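Local coordinates for protein 2-hydroxyisobutanoyl-CoA mutase large subunit (Aquincola tertiaricarbonis, PDB 4R3U) that interconverts 2-hydroxyisobutanoyl-CoA and (3S)-3-hydroxybutanoyl-CoA as the substrate-binding subunit of a cobalamin-dependent mutase, at residues L186-V191 with N538-T543; D526-V531 with G554-K559; A368-A373 with I413-G418. All blocks are in the same frame, centred on the assembly; numbering follows the deposited sequence.

Contact 1: residues L186-V191 with N538-T543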
# COMPACT_ATOMS: atom_id res chain seq x y z
N LEU A 186 1.33 12.21 35.12
CA LEU A 186 2.18 11.24 34.43
C LEU A 186 3.56 11.78 34.09
O LEU A 186 4.53 11.03 34.21
CB LEU A 186 1.47 10.61 33.24
CG LEU A 186 0.85 9.29 33.59
CD1 LEU A 186 -0.41 9.46 34.38
CD2 LEU A 186 0.54 8.53 32.41
N LEU A 187 3.65 13.09 33.76
CA LEU A 187 4.93 13.75 33.53
C LEU A 187 5.74 13.84 34.86
O LEU A 187 6.96 13.64 34.85
CB LEU A 187 4.74 15.15 32.90
CG LEU A 187 6.03 15.95 32.61
CD1 LEU A 187 7.04 15.19 31.71
CD2 LEU A 187 5.70 17.33 32.09
N ALA A 188 5.05 14.11 35.98
CA ALA A 188 5.67 14.16 37.31
C ALA A 188 6.24 12.78 37.65
O ALA A 188 7.35 12.70 38.18
CB ALA A 188 4.66 14.58 38.35
N MET A 189 5.50 11.70 37.32
CA MET A 189 5.90 10.31 37.55
C MET A 189 7.09 9.93 36.71
O MET A 189 7.98 9.23 37.21
CB MET A 189 4.75 9.34 37.26
CG MET A 189 3.72 9.27 38.36
SD MET A 189 2.36 8.18 37.91
CE MET A 189 1.23 8.50 39.27
N TYR A 190 7.11 10.41 35.44
CA TYR A 190 8.20 10.15 34.52
C TYR A 190 9.50 10.77 35.04
O TYR A 190 10.54 10.09 35.06
CB TYR A 190 7.86 10.64 33.10
CG TYR A 190 8.74 10.04 32.02
CD1 TYR A 190 8.57 8.72 31.59
CD2 TYR A 190 9.72 10.80 31.40
CE1 TYR A 190 9.35 8.18 30.57
CE2 TYR A 190 10.52 10.27 30.38
CZ TYR A 190 10.33 8.96 29.97
OH TYR A 190 11.12 8.44 28.95
N VAL A 191 9.42 12.05 35.50
CA VAL A 191 10.53 12.81 36.05
C VAL A 191 11.04 12.13 37.32
O VAL A 191 12.25 11.87 37.42
CB VAL A 191 10.19 14.32 36.24
CG1 VAL A 191 11.27 15.06 37.04
CG2 VAL A 191 9.99 14.99 34.89
N ASN A 538 3.90 27.35 39.24
CA ASN A 538 3.88 26.11 38.46
C ASN A 538 3.54 24.90 39.36
O ASN A 538 4.08 24.77 40.47
CB ASN A 538 5.20 25.91 37.71
CG ASN A 538 5.13 24.90 36.58
OD1 ASN A 538 4.75 23.74 36.77
ND2 ASN A 538 5.51 25.29 35.38
N LEU A 539 2.62 24.04 38.89
CA LEU A 539 2.14 22.85 39.61
C LEU A 539 3.11 21.68 39.58
O LEU A 539 3.01 20.80 40.42
CB LEU A 539 0.79 22.39 39.06
CG LEU A 539 -0.43 23.25 39.39
CD1 LEU A 539 -1.61 22.84 38.55
CD2 LEU A 539 -0.79 23.14 40.84
N MET A 540 4.01 21.67 38.59
CA MET A 540 4.96 20.57 38.38
C MET A 540 5.88 20.17 39.53
O MET A 540 5.85 18.99 39.89
CB MET A 540 5.71 20.70 37.05
CG MET A 540 4.82 20.43 35.83
SD MET A 540 4.05 18.80 35.81
CE MET A 540 5.51 17.74 35.88
N PRO A 541 6.68 21.09 40.13
CA PRO A 541 7.58 20.67 41.23
C PRO A 541 6.95 19.89 42.38
O PRO A 541 7.51 18.87 42.79
CB PRO A 541 8.19 21.99 41.71
CG PRO A 541 8.10 22.88 40.56
CD PRO A 541 6.85 22.53 39.84
N LEU A 542 5.79 20.35 42.87
CA LEU A 542 5.09 19.71 43.98
C LEU A 542 4.41 18.41 43.61
O LEU A 542 4.34 17.53 44.47
CB LEU A 542 4.12 20.69 44.67
CG LEU A 542 3.62 20.35 46.06
CD1 LEU A 542 4.74 19.94 46.99
CD2 LEU A 542 2.91 21.51 46.63
N THR A 543 3.91 18.27 42.35
CA THR A 543 3.30 17.04 41.85
C THR A 543 4.42 15.95 41.77
O THR A 543 4.14 14.79 42.07
CB THR A 543 2.58 17.24 40.51
OG1 THR A 543 1.76 18.41 40.57
CG2 THR A 543 1.71 16.05 40.12
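M540 reaches toward helix 183-196 with its terminal methyl, CE, which rests against L187 and the backbone N of A188. CE is 3.8 Å from L187 CG and 3.7 Å from A188 N, with A188 CB slightly farther off. The thioether is folded rather than extended: chi2 and chi3 are both near -60°, and these two bends bring CE round to the neighbouring helix. L187 crosses it at about a right angle, and L187 CD2 also lies 3.8 Å from M540 CE. The second point of contact is A188 CB, which touches both the methyl and the main chain of T543, 3.7 Å from each of T543 CG2 and T543 C. The threonine divides its branches: CG2 faces the alanine, while OG1, turned beside its own backbone N (chi1 -47°), bonds to L539 O at 2.7 Å from above the carbonyl plane. A serine here would probably lose the methyl packed on A188 CB and leave a gap between the helices. N538, before the turn that leads into the helix, makes a capping bond: its OD1 accepts from M540 N at 2.9 Å in the carbonyl plane. The contact is buried: Y239 of helix 226-243 packs on M540 and V191, L528 of helix 518-532 on T543, and L187 lies close to V208, a substrate-binding residue at the end of strand 206-208.

Contact 2: residues D526-V531 with G554-K559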
# COMPACT_ATOMS: atom_id res chain seq x y z
N ASP A 526 -2.35 19.74 50.56
CA ASP A 526 -2.80 21.05 51.03
C ASP A 526 -1.89 22.14 50.46
O ASP A 526 -2.35 23.25 50.20
CB ASP A 526 -2.80 21.12 52.57
CG ASP A 526 -3.83 20.29 53.31
OD1 ASP A 526 -4.78 19.80 52.66
OD2 ASP A 526 -3.71 20.17 54.56
N GLN A 527 -0.59 21.82 50.25
CA GLN A 527 0.36 22.74 49.65
C GLN A 527 -0.00 22.88 48.16
O GLN A 527 0.07 23.98 47.63
CB GLN A 527 1.80 22.24 49.78
CG GLN A 527 2.44 22.36 51.15
CD GLN A 527 3.63 21.44 51.25
OE1 GLN A 527 3.67 20.53 52.08
NE2 GLN A 527 4.62 21.63 50.37
N LEU A 528 -0.40 21.79 47.51
CA LEU A 528 -0.79 21.80 46.09
C LEU A 528 -1.98 22.75 45.79
O LEU A 528 -1.94 23.48 44.80
CB LEU A 528 -1.03 20.38 45.55
CG LEU A 528 -1.06 20.25 44.04
CD1 LEU A 528 0.36 20.33 43.44
CD2 LEU A 528 -1.77 18.99 43.65
N VAL A 529 -3.00 22.76 46.66
CA VAL A 529 -4.16 23.65 46.58
C VAL A 529 -3.67 25.13 46.61
O VAL A 529 -4.15 25.95 45.82
CB VAL A 529 -5.15 23.34 47.74
CG1 VAL A 529 -6.11 24.51 47.99
CG2 VAL A 529 -5.92 22.06 47.47
N ALA A 530 -2.71 25.45 47.50
CA ALA A 530 -2.13 26.79 47.64
C ALA A 530 -1.36 27.22 46.37
O ALA A 530 -1.44 28.39 45.98
CB ALA A 530 -1.23 26.84 48.86
N VAL A 531 -0.64 26.27 45.75
CA VAL A 531 0.11 26.47 44.51
C VAL A 531 -0.90 26.65 43.37
O VAL A 531 -0.70 27.53 42.53
CB VAL A 531 1.07 25.28 44.24
CG1 VAL A 531 1.70 25.37 42.85
CG2 VAL A 531 2.14 25.19 45.31
N GLY A 554 -5.60 9.88 41.69
CA GLY A 554 -6.86 10.17 42.34
C GLY A 554 -6.72 11.11 43.52
O GLY A 554 -7.52 12.03 43.65
N ASP A 555 -5.68 10.91 44.36
CA ASP A 555 -5.41 11.79 45.52
C ASP A 555 -5.24 13.25 45.04
O ASP A 555 -5.91 14.15 45.56
CB ASP A 555 -4.12 11.38 46.26
CG ASP A 555 -4.12 10.06 47.02
OD1 ASP A 555 -5.17 9.69 47.58
OD2 ASP A 555 -3.05 9.43 47.10
N ILE A 556 -4.38 13.43 44.01
CA ILE A 556 -4.02 14.69 43.35
C ILE A 556 -5.21 15.31 42.64
O ILE A 556 -5.52 16.49 42.89
CB ILE A 556 -2.75 14.53 42.43
CG1 ILE A 556 -1.53 13.99 43.25
CG2 ILE A 556 -2.38 15.84 41.74
CD1 ILE A 556 -0.39 13.36 42.42
N VAL A 557 -5.88 14.52 41.76
CA VAL A 557 -7.06 14.92 40.97
C VAL A 557 -8.23 15.36 41.86
O VAL A 557 -8.80 16.44 41.63
CB VAL A 557 -7.46 13.84 39.92
CG1 VAL A 557 -8.91 13.99 39.46
CG2 VAL A 557 -6.50 13.84 38.73
N GLU A 558 -8.59 14.54 42.88
CA GLU A 558 -9.72 14.83 43.78
C GLU A 558 -9.52 16.06 44.60
O GLU A 558 -10.45 16.86 44.72
CB GLU A 558 -10.09 13.64 44.66
CG GLU A 558 -10.71 12.50 43.87
CD GLU A 558 -11.90 12.84 42.99
OE1 GLU A 558 -12.93 13.32 43.52
OE2 GLU A 558 -11.80 12.61 41.76
N LYS A 559 -8.30 16.25 45.16
CA LYS A 559 -7.94 17.42 45.96
C LYS A 559 -8.19 18.73 45.16
O LYS A 559 -8.78 19.67 45.69
CB LYS A 559 -6.47 17.32 46.41
CG LYS A 559 -6.06 18.34 47.44
CD LYS A 559 -6.67 18.01 48.79
CE LYS A 559 -6.34 19.04 49.84
NZ LYS A 559 -6.88 18.62 51.17
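Two helices near the end of the chain, 518-532 and 553-564, pack across one another here, the short segments crossing at -47° with their axes 10.3 Å apart. At the outer edge D526 and K559 form a salt bridge, with K559 NZ 2.8 Å from D526 OD1 and meeting that oxygen nearly along its C-O axis. The lysine starts with CG anti to its backbone N (chi1 -169°), bends once at chi2 (73°), then runs extended to the ammonium group. Its aliphatic part does separate work: V529 lies across it at about a right angle, with V529 CG2 3.7 Å from K559 CG and 3.9 Å from K559 CE. One residue thus supplies both an apolar surface for the valine and a charge for the aspartate. Deeper in, L528 and I556 meet through single methyls, L528 CD2 to I556 CG2 at 3.7 Å, their side chains also at about a right angle. Helix 540-549 lies against this inner side, with L546 touching L528 and V547 touching I556, while W184 and I185 of helix 183-196 cover I556. The crossing angle is close to the value common for ridges-into-grooves packing of two helices, here with an apolar centre and an ion pair at the more exposed side, within a cluster of C-terminal helices.

Contact 3: residues A368-A373 with I413-G418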
# COMPACT_ATOMS: atom_id res chain seq x y z
N ALA A 368 1.94 9.72 4.87
CA ALA A 368 2.63 10.28 6.04
C ALA A 368 4.13 10.52 5.78
O ALA A 368 4.67 11.56 6.17
CB ALA A 368 2.45 9.36 7.24
N VAL A 369 4.77 9.56 5.07
CA VAL A 369 6.19 9.56 4.70
C VAL A 369 6.45 10.65 3.65
O VAL A 369 7.41 11.41 3.76
CB VAL A 369 6.60 8.14 4.22
CG1 VAL A 369 8.01 8.12 3.64
CG2 VAL A 369 6.49 7.14 5.36
N LEU A 370 5.56 10.74 2.63
CA LEU A 370 5.64 11.74 1.56
C LEU A 370 5.31 13.12 2.15
O LEU A 370 5.80 14.14 1.64
CB LEU A 370 4.68 11.36 0.40
CG LEU A 370 4.95 10.06 -0.36
CD1 LEU A 370 4.11 10.01 -1.61
CD2 LEU A 370 6.44 9.86 -0.73
N GLY A 371 4.50 13.11 3.22
CA GLY A 371 4.11 14.28 4.01
C GLY A 371 5.16 14.77 5.00
O GLY A 371 5.02 15.87 5.54
N GLY A 372 6.21 13.97 5.23
CA GLY A 372 7.34 14.36 6.08
C GLY A 372 7.14 14.24 7.58
O GLY A 372 7.70 15.03 8.35
N ALA A 373 6.38 13.20 8.03
CA ALA A 373 6.12 12.89 9.44
C ALA A 373 7.42 12.49 10.17
O ALA A 373 8.34 11.93 9.53
CB ALA A 373 5.08 11.79 9.54
N ILE A 413 14.23 13.92 -0.60
CA ILE A 413 13.41 14.75 0.30
C ILE A 413 12.31 15.48 -0.47
O ILE A 413 12.57 16.08 -1.52
CB ILE A 413 14.24 15.69 1.22
CG1 ILE A 413 15.32 14.91 1.98
CG2 ILE A 413 13.32 16.43 2.23
CD1 ILE A 413 16.41 15.68 2.41
N ASP A 414 11.07 15.44 0.10
CA ASP A 414 9.84 16.04 -0.45
C ASP A 414 9.75 15.71 -1.96
O ASP A 414 9.87 16.61 -2.81
CB ASP A 414 9.78 17.56 -0.16
CG ASP A 414 8.41 18.15 -0.42
OD1 ASP A 414 7.44 17.67 0.19
OD2 ASP A 414 8.31 19.05 -1.26
N PRO A 415 9.65 14.39 -2.30
CA PRO A 415 9.65 13.98 -3.72
C PRO A 415 8.50 14.55 -4.52
O PRO A 415 8.64 14.73 -5.73
CB PRO A 415 9.63 12.46 -3.65
CG PRO A 415 9.07 12.14 -2.31
CD PRO A 415 9.54 13.20 -1.41
N LEU A 416 7.38 14.88 -3.84
CA LEU A 416 6.19 15.46 -4.46
C LEU A 416 6.33 16.96 -4.68
O LEU A 416 5.45 17.56 -5.31
CB LEU A 416 4.89 15.11 -3.69
CG LEU A 416 4.52 13.64 -3.49
CD1 LEU A 416 3.05 13.49 -3.13
CD2 LEU A 416 4.80 12.82 -4.70
N GLY A 417 7.42 17.56 -4.20
CA GLY A 417 7.67 18.99 -4.38
C GLY A 417 7.69 19.35 -5.84
O GLY A 417 8.32 18.66 -6.64
N GLY A 418 6.95 20.38 -6.19
CA GLY A 418 6.86 20.84 -7.57
C GLY A 418 5.64 20.35 -8.32
O GLY A 418 5.26 20.98 -9.31
O HOH W 1 6.92 16.61 2.60
O HOH W 2 6.63 14.96 -0.88
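D414 faces the end of helix 357-370 through two waters rather than by direct contact: its OD1 stands 4.2 Å from L370 O. CG lies anti to the backbone N (chi1 -166°), which swings the carboxylate toward that carbonyl. Water 1 donates to L370 O and, at 2.7 Å, to D414 OD1. Water 2 donates to the same two oxygens and accepts from L416 N at 3.1 Å, so L370 O is gripped twice. The other carboxylate oxygen, OD2, makes salt bridges with R314 and R84. P415 follows, its CG, at the far corner of the ring, 3.8 Å from L370 CD2, and the two side chains cross at about a right angle. L416 comes next, also crossing L370 at about a right angle and meeting its other methyl, with L370 CD1 3.9 Å from L416 CD1. The forked end of L370 is thereby shared between two successive residues, CD2 to the proline and CD1 to the leucine. F307 of the second subunit, another copy of this protein, packs on L370, P415 and L416. G417 closes a type I beta turn, its N bonded to D414 O at 3.0 Å, and at G418 the backbone N bonds to E423 of helix 420-442. On the other segment a Schellman motif closes the last helical turn, with A373 N bonded to A368 O and G372, at positive phi, the first residue to leave helical angles. The chemistry is split in two: leucine methyls against a proline and a leucine, and a buried carboxylate whose charge is probably balanced by the two arginines, while its OD1 and L370 O, two acceptors that could not bond to each other, are joined by the donating waters.

In the fold
Contacts 1 and 2 belong to one helical cluster. Their centres are 12 Å apart and their segments alternate along the chain, with helix 540-549 following helix 518-532 and preceding helix 553-564. They touch directly, L542 CD2 lying 3.4 Å from Q527 CB. Contact 3 sits on the opposite side of the chain's centre, its own centre 37 Å from that of contact 1 and 46 Å from that of contact 2, and it alone meets the second subunit. Relative to bound 3-hydroxybutanoyl-CoA, the side chain of L187 in contact 1 is about 11 Å away and that of D414 in contact 3 about 13 Å, whereas contact 2 lies away from the known sites.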